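Local coordinates for protein guanine nucleotide exchange factor SRM1 (PDB 3OF7) that promotes the exchange of GDP for GTP on the small GTPases Gsp1p and Gsp2p, binds chromatin, and controls RNA metabolism and nuclear transport, at residues 269-274 and 279-284; 289-294 and 299-304. One frame throughout, in Å; residues are numbered along the deposited sequence.

Interaction 1. Residues 269-274 and 279-284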
ATOM      1  N   CYS A 269      -4.125  -2.540 -11.102  1.00 14.91           N
ATOM      2  CA  CYS A 269      -4.038  -1.106 -10.863  1.00 15.62           C
ATOM      3  C   CYS A 269      -5.387  -0.426 -10.992  1.00 15.73           C
ATOM      4  O   CYS A 269      -6.301  -0.954 -11.624  1.00 15.80           O
ATOM      5  CB  CYS A 269      -3.068  -0.478 -11.866  1.00 15.31           C
ATOM      6  SG  CYS A 269      -1.464  -1.288 -11.969  1.00 16.26           S
ATOM      7  N   PHE A 270      -5.490   0.757 -10.395  1.00 16.18           N
ATOM      8  CA  PHE A 270      -6.707   1.554 -10.426  1.00 16.73           C
ATOM      9  C   PHE A 270      -6.404   2.996 -10.775  1.00 17.51           C
ATOM     10  O   PHE A 270      -5.368   3.546 -10.376  1.00 17.78           O
ATOM     11  CB  PHE A 270      -7.413   1.510  -9.074  1.00 16.39           C
ATOM     12  CG  PHE A 270      -7.973   0.175  -8.742  1.00 16.95           C
ATOM     13  CD1 PHE A 270      -9.252  -0.169  -9.150  1.00 16.48           C
ATOM     14  CD2 PHE A 270      -7.208  -0.755  -8.040  1.00 16.08           C
ATOM     15  CE1 PHE A 270      -9.773  -1.414  -8.863  1.00 17.13           C
ATOM     16  CE2 PHE A 270      -7.726  -2.003  -7.744  1.00 15.26           C
ATOM     17  CZ  PHE A 270      -9.002  -2.335  -8.154  1.00 17.32           C
ATOM     18  N   ALA A 271      -7.322   3.605 -11.521  1.00 18.54           N
ATOM     19  CA  ALA A 271      -7.267   5.035 -11.790  1.00 19.54           C
ATOM     20  C   ALA A 271      -8.674   5.618 -11.700  1.00 20.32           C
ATOM     21  O   ALA A 271      -9.637   5.030 -12.197  1.00 20.26           O
ATOM     22  CB  ALA A 271      -6.649   5.307 -13.147  1.00 19.19           C
ATOM     23  N   LEU A 272      -8.788   6.761 -11.033  1.00 21.60           N
ATOM     24  CA  LEU A 272     -10.057   7.467 -10.918  1.00 22.89           C
ATOM     25  C   LEU A 272      -9.939   8.749 -11.730  1.00 24.05           C
ATOM     26  O   LEU A 272      -8.996   9.517 -11.542  1.00 23.65           O
ATOM     27  CB  LEU A 272     -10.365   7.781  -9.447  1.00 23.07           C
ATOM     28  CG  LEU A 272     -11.612   8.594  -9.077  1.00 23.26           C
ATOM     29  CD1 LEU A 272     -12.900   7.850  -9.408  1.00 24.42           C
ATOM     30  CD2 LEU A 272     -11.567   8.938  -7.585  1.00 23.96           C
ATOM     31  N   THR A 273     -10.883   8.964 -12.644  1.00 25.41           N
ATOM     32  CA  THR A 273     -10.813  10.116 -13.547  1.00 27.13           C
ATOM     33  C   THR A 273     -11.442  11.349 -12.915  1.00 28.09           C
ATOM     34  O   THR A 273     -12.138  11.251 -11.903  1.00 28.48           O
ATOM     35  CB  THR A 273     -11.504   9.847 -14.909  1.00 27.06           C
ATOM     36  OG1 THR A 273     -12.877   9.492 -14.692  1.00 27.53           O
ATOM     37  CG2 THR A 273     -10.792   8.737 -15.666  1.00 27.70           C
ATOM     38  N   LYS A 274     -11.189  12.503 -13.536  1.00 29.68           N
ATOM     39  CA  LYS A 274     -11.787  13.778 -13.149  1.00 30.62           C
ATOM     40  C   LYS A 274     -13.310  13.705 -13.080  1.00 31.54           C
ATOM     41  O   LYS A 274     -13.929  14.370 -12.244  1.00 31.97           O
ATOM     42  CB  LYS A 274     -11.351  14.875 -14.124  1.00 30.80           C
ATOM     43  N   VAL A 279     -11.437   3.097 -13.280  1.00 21.61           N
ATOM     44  CA  VAL A 279     -10.989   2.035 -14.188  1.00 20.90           C
ATOM     45  C   VAL A 279      -9.904   1.170 -13.536  1.00 20.54           C
ATOM     46  O   VAL A 279      -9.178   1.633 -12.650  1.00 20.07           O
ATOM     47  CB  VAL A 279     -10.458   2.600 -15.550  1.00 20.67           C
ATOM     48  CG1 VAL A 279     -11.595   3.268 -16.344  1.00 21.31           C
ATOM     49  CG2 VAL A 279      -9.305   3.566 -15.340  1.00 20.95           C
ATOM     50  N   SER A 280      -9.794  -0.078 -13.986  1.00 19.97           N
ATOM     51  CA  SER A 280      -8.726  -0.967 -13.540  1.00 19.63           C
ATOM     52  C   SER A 280      -8.111  -1.730 -14.705  1.00 19.13           C
ATOM     53  O   SER A 280      -8.728  -1.859 -15.773  1.00 19.28           O
ATOM     54  CB  SER A 280      -9.245  -1.949 -12.490  1.00 19.81           C
ATOM     55  OG  SER A 280     -10.361  -2.661 -12.985  1.00 22.29           O
ATOM     56  N   TRP A 281      -6.890  -2.216 -14.502  1.00 18.33           N
ATOM     57  CA  TRP A 281      -6.211  -3.069 -15.478  1.00 17.91           C
ATOM     58  C   TRP A 281      -5.196  -3.972 -14.787  1.00 17.49           C
ATOM     59  O   TRP A 281      -4.840  -3.748 -13.628  1.00 17.26           O
ATOM     60  CB  TRP A 281      -5.522  -2.233 -16.567  1.00 17.78           C
ATOM     61  CG  TRP A 281      -4.374  -1.393 -16.078  1.00 17.26           C
ATOM     62  CD1 TRP A 281      -3.043  -1.693 -16.180  1.00 17.31           C
ATOM     63  CD2 TRP A 281      -4.446  -0.120 -15.419  1.00 17.66           C
ATOM     64  NE1 TRP A 281      -2.287  -0.692 -15.634  1.00 17.59           N
ATOM     65  CE2 TRP A 281      -3.118   0.286 -15.153  1.00 17.12           C
ATOM     66  CE3 TRP A 281      -5.501   0.717 -15.028  1.00 17.27           C
ATOM     67  CZ2 TRP A 281      -2.810   1.496 -14.512  1.00 18.42           C
ATOM     68  CZ3 TRP A 281      -5.195   1.923 -14.377  1.00 18.45           C
ATOM     69  CH2 TRP A 281      -3.859   2.299 -14.135  1.00 18.33           C
ATOM     70  N   GLY A 282      -4.723  -4.981 -15.514  1.00 17.38           N
ATOM     71  CA  GLY A 282      -3.699  -5.886 -15.006  1.00 16.80           C
ATOM     72  C   GLY A 282      -4.275  -7.228 -14.600  1.00 16.85           C
ATOM     73  O   GLY A 282      -5.269  -7.696 -15.174  1.00 16.94           O
ATOM     74  N   LEU A 283      -3.653  -7.849 -13.606  1.00 16.24           N
ATOM     75  CA  LEU A 283      -3.978  -9.224 -13.241  1.00 16.11           C
ATOM     76  C   LEU A 283      -5.400  -9.336 -12.698  1.00 15.94           C
ATOM     77  O   LEU A 283      -5.805  -8.541 -11.848  1.00 15.70           O
ATOM     78  CB  LEU A 283      -2.964  -9.745 -12.216  1.00 16.23           C
ATOM     79  CG  LEU A 283      -3.134 -11.196 -11.751  1.00 15.67           C
ATOM     80  CD1 LEU A 283      -2.842 -12.195 -12.898  1.00 17.23           C
ATOM     81  CD2 LEU A 283      -2.273 -11.466 -10.526  1.00 16.69           C
ATOM     82  N   ASN A 284      -6.161 -10.307 -13.200  1.00 15.85           N
ATOM     83  CA  ASN A 284      -7.580 -10.407 -12.847  1.00 16.14           C
ATOM     84  C   ASN A 284      -8.138 -11.823 -12.689  1.00 16.28           C
ATOM     85  O   ASN A 284      -9.336 -12.045 -12.898  1.00 16.71           O
ATOM     86  CB  ASN A 284      -8.435  -9.608 -13.843  1.00 16.19           C
ATOM     87  CG  ASN A 284      -9.830  -9.308 -13.314  1.00 16.91           C
ATOM     88  OD1 ASN A 284     -10.014  -9.073 -12.124  1.00 16.51           O
ATOM     89  ND2 ASN A 284     -10.819  -9.303 -14.206  1.00 17.06           N
TER
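Cys-269 and Trp-281 form one end of an antiparallel pairing between strands 268-273 and 278-281, the two arms of a beta hairpin. Four backbone hydrogen bonds join the arms in two reciprocal pairs. Cys-269 and Trp-281 exchange one pair, with Cys-269 N 2.9 Å from Trp-281 O; Ala-271 and Val-279 exchange the other, Val-279 N giving to Ala-271 O in a nearly straight bond (173° at the hydrogen). Between them Phe-270 faces Ser-280 as a non-hydrogen-bonded pair, whose close CA atoms let Ser-280 CA reach Cys-269 O (3.1 Å) and Phe-270 CA reach Val-279 O, both CA-H...O contacts.

On the face of Cys-269, Ala-271, Val-279 and Trp-281, the indole reaches across to the partner strand. With CG between the backbone N and carbonyl carbon (chi1 66°) and the ring turned roughly crosswise (chi2 100°), the six-membered ring lies against Cys-269 CB, a CH-pi contact with CB 3.5 Å from the centroid. Cys-269 SG approaches the five-membered ring obliquely in a sulfur-aromatic contact, 4.3 Å from its centroid. The small methyl of Ala-271 suits the rim: its CB meets Trp-281 CZ3 at the ring edge, 3.9 Å away, and touches Val-279 CG2.

The other face carries Phe-270, whose CE1 packs 3.7 Å from Ser-280 CB. Ser-280 OG is hydrogen-bonded to Cys-289 O.

Within the hairpin the indole rests on Cys-269 and Ala-271; Phe-254, Leu-217 and Leu-256 pack on it from outside. With its N-H bonded to Gln-235 O and its carbons packed, the ring is probably held in one orientation in this propeller blade.

Interaction 2. Residues 289-294 and 299-304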
ATOM      1  N   CYS A 289      -9.912  -6.918 -10.190  1.00 16.89           N
ATOM      2  CA  CYS A 289     -10.123  -5.670 -10.935  1.00 17.10           C
ATOM      3  C   CYS A 289     -11.565  -5.161 -10.825  1.00 17.58           C
ATOM      4  O   CYS A 289     -11.831  -3.987 -11.102  1.00 18.11           O
ATOM      5  CB  CYS A 289      -9.715  -5.822 -12.404  1.00 16.66           C
ATOM      6  SG  CYS A 289      -7.933  -5.903 -12.677  1.00 17.94           S
ATOM      7  N   GLY A 290     -12.481  -6.045 -10.421  1.00 18.47           N
ATOM      8  CA  GLY A 290     -13.884  -5.696 -10.177  1.00 19.74           C
ATOM      9  C   GLY A 290     -14.681  -5.292 -11.414  1.00 21.21           C
ATOM     10  O   GLY A 290     -15.633  -4.510 -11.316  1.00 20.86           O
ATOM     11  N   VAL A 291     -14.309  -5.829 -12.573  1.00 21.88           N
ATOM     12  CA  VAL A 291     -14.890  -5.369 -13.840  1.00 23.52           C
ATOM     13  C   VAL A 291     -15.908  -6.326 -14.469  1.00 24.80           C
ATOM     14  O   VAL A 291     -16.680  -5.924 -15.340  1.00 25.32           O
ATOM     15  CB  VAL A 291     -13.798  -5.033 -14.886  1.00 23.26           C
ATOM     16  CG1 VAL A 291     -13.043  -3.773 -14.483  1.00 22.97           C
ATOM     17  CG2 VAL A 291     -12.850  -6.216 -15.090  1.00 23.22           C
ATOM     18  N   SER A 292     -15.920  -7.578 -14.025  1.00 25.63           N
ATOM     19  CA  SER A 292     -16.697  -8.612 -14.707  1.00 27.21           C
ATOM     20  C   SER A 292     -17.093  -9.727 -13.750  1.00 27.37           C
ATOM     21  O   SER A 292     -16.333 -10.079 -12.847  1.00 27.45           O
ATOM     22  CB  SER A 292     -15.868  -9.190 -15.861  1.00 26.98           C
ATOM     23  OG  SER A 292     -16.490 -10.318 -16.442  1.00 29.46           O
ATOM     24  N   GLU A 293     -18.274 -10.295 -13.960  1.00 27.77           N
ATOM     25  CA  GLU A 293     -18.710 -11.444 -13.171  1.00 28.43           C
ATOM     26  C   GLU A 293     -17.932 -12.696 -13.562  1.00 28.81           C
ATOM     27  O   GLU A 293     -17.853 -13.648 -12.792  1.00 29.12           O
ATOM     28  CB  GLU A 293     -20.212 -11.691 -13.342  1.00 28.27           C
ATOM     29  CG  GLU A 293     -21.093 -10.635 -12.697  1.00 29.21           C
ATOM     30  CD  GLU A 293     -22.509 -11.121 -12.405  0.80 29.87           C
ATOM     31  OE1 GLU A 293     -23.351 -10.289 -11.999  0.80 31.12           O
ATOM     32  OE2 GLU A 293     -22.786 -12.332 -12.563  0.80 29.42           O
ATOM     33  N   ASP A 294     -17.363 -12.686 -14.761  1.00 29.61           N
ATOM     34  CA  ASP A 294     -16.664 -13.850 -15.291  1.00 30.40           C
ATOM     35  C   ASP A 294     -15.252 -13.944 -14.721  1.00 30.37           C
ATOM     36  O   ASP A 294     -14.441 -13.034 -14.901  1.00 30.69           O
ATOM     37  CB  ASP A 294     -16.651 -13.812 -16.822  1.00 31.02           C
ATOM     38  CG  ASP A 294     -18.037 -14.022 -17.425  0.70 32.62           C
ATOM     39  OD1 ASP A 294     -18.879 -14.702 -16.794  0.90 34.42           O
ATOM     40  OD2 ASP A 294     -18.284 -13.509 -18.539  0.80 34.71           O
ATOM     41  N   ALA A 299      -6.580 -14.636 -16.475  1.00 25.04           N
ATOM     42  CA  ALA A 299      -7.223 -13.440 -17.019  1.00 24.55           C
ATOM     43  C   ALA A 299      -6.387 -12.196 -16.742  1.00 24.17           C
ATOM     44  O   ALA A 299      -5.918 -11.992 -15.621  1.00 23.67           O
ATOM     45  CB  ALA A 299      -8.618 -13.272 -16.451  1.00 24.50           C
ATOM     46  N   LEU A 300      -6.175 -11.397 -17.784  1.00 23.72           N
ATOM     47  CA  LEU A 300      -5.577 -10.071 -17.642  1.00 23.90           C
ATOM     48  C   LEU A 300      -6.487  -9.041 -18.276  1.00 24.20           C
ATOM     49  O   LEU A 300      -7.101  -9.295 -19.319  1.00 24.32           O
ATOM     50  CB  LEU A 300      -4.202  -9.993 -18.305  1.00 23.87           C
ATOM     51  CG  LEU A 300      -3.112 -10.998 -17.934  1.00 24.02           C
ATOM     52  CD1 LEU A 300      -1.917 -10.844 -18.886  1.00 24.62           C
ATOM     53  CD2 LEU A 300      -2.678 -10.831 -16.483  1.00 22.35           C
ATOM     54  N   VAL A 301      -6.581  -7.882 -17.639  1.00 24.08           N
ATOM     55  CA  VAL A 301      -7.309  -6.761 -18.209  1.00 24.51           C
ATOM     56  C   VAL A 301      -6.257  -5.890 -18.881  1.00 25.12           C
ATOM     57  O   VAL A 301      -5.379  -5.317 -18.221  1.00 24.81           O
ATOM     58  CB  VAL A 301      -8.131  -6.006 -17.132  1.00 24.01           C
ATOM     59  CG1 VAL A 301      -8.879  -4.817 -17.735  1.00 23.72           C
ATOM     60  CG2 VAL A 301      -9.115  -6.955 -16.473  1.00 24.00           C
ATOM     61  N   THR A 302      -6.319  -5.836 -20.209  1.00 26.13           N
ATOM     62  CA  THR A 302      -5.302  -5.134 -20.988  1.00 27.31           C
ATOM     63  C   THR A 302      -5.575  -3.631 -21.061  1.00 27.73           C
ATOM     64  O   THR A 302      -4.751  -2.823 -20.646  1.00 28.39           O
ATOM     65  CB  THR A 302      -5.140  -5.738 -22.395  0.90 27.55           C
ATOM     66  OG1 THR A 302      -6.415  -5.773 -23.046  0.90 28.51           O
ATOM     67  CG2 THR A 302      -4.578  -7.158 -22.299  1.00 27.88           C
ATOM     68  N   LYS A 303      -6.732  -3.252 -21.581  1.00 28.30           N
ATOM     69  CA  LYS A 303      -7.107  -1.844 -21.576  1.00 28.86           C
ATOM     70  C   LYS A 303      -7.913  -1.539 -20.324  1.00 28.83           C
ATOM     71  O   LYS A 303      -8.784  -2.323 -19.950  1.00 28.76           O
ATOM     72  CB  LYS A 303      -7.890  -1.477 -22.832  1.00 28.90           C
ATOM     73  CG  LYS A 303      -6.995  -1.170 -24.027  1.00 30.30           C
ATOM     74  N   PRO A 304      -7.631  -0.396 -19.672  1.00 29.28           N
ATOM     75  CA  PRO A 304      -8.364  -0.043 -18.460  1.00 29.38           C
ATOM     76  C   PRO A 304      -9.864  -0.137 -18.682  1.00 29.78           C
ATOM     77  O   PRO A 304     -10.376   0.331 -19.707  1.00 29.84           O
ATOM     78  CB  PRO A 304      -7.935   1.401 -18.203  1.00 29.35           C
ATOM     79  CG  PRO A 304      -6.569   1.478 -18.782  1.00 29.57           C
ATOM     80  CD  PRO A 304      -6.631   0.630 -20.021  1.00 29.26           C
TER
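Val-301 meets Cys-289 and Val-291 through a single methyl group, CG2. Its CB leaves strand 300-302 pointing toward segment 289-294 and there divides. With CG1 anti to the backbone N (chi1 179°), CG2 falls beside that N and is the branch that reaches the partners. At this tip Val-301 CG2 lies 4.1 Å from Cys-289 SG and 4.1 Å from Val-291 CG2. The side chains of the two valines run past each other in opposite directions.

Across these segments the contact is wholly apolar and small, about 99 Å² summed over both sides. Compact, branched valines suit such a meeting, since each presents a methyl close to its own backbone; cysteine adds a short, polarisable sulfur. The polar backbone of Cys-289 is satisfied elsewhere: its N is hydrogen-bonded to Asn-284 OD1, and its O is bonded to Ser-280 OG.

Gly-290 takes a positive phi of 67°, a conformation easily reached without a side chain. Beyond Val-291, Ser-292 OG accepts from Asp-294 N at 3.0 Å, with an angle of 151° at the hydrogen.

That bond makes an ST turn at Ser-292, beyond the contact. Altogether the arrangement is an apolar contact within the long connection between strands 278-281 and 304-306, the third and fourth strands of one blade of the RCC1-like beta-propeller.

Overall arrangement
From the N terminus, the chain runs along strand 268-273, turns, and returns on strand 278-281, where interaction 1 closes a tight hairpin. It then turns a corner at Gly-282 and enters a long connection, in which interaction 2 closes a second loop as 299-304 comes back beside 289-294. The loops follow in series, neither nesting nor crossing, with centres about 9 Å apart. They touch nonetheless: Gly-282 O lies 2.8 Å from Val-301 N, probably a hydrogen bond. The chain then continues into strand 304-306, outermost in the same four-stranded sheet. Interaction 1 spans the annotated boundary between RCC1 repeats 4 and 5; interaction 2 lies within repeat 5.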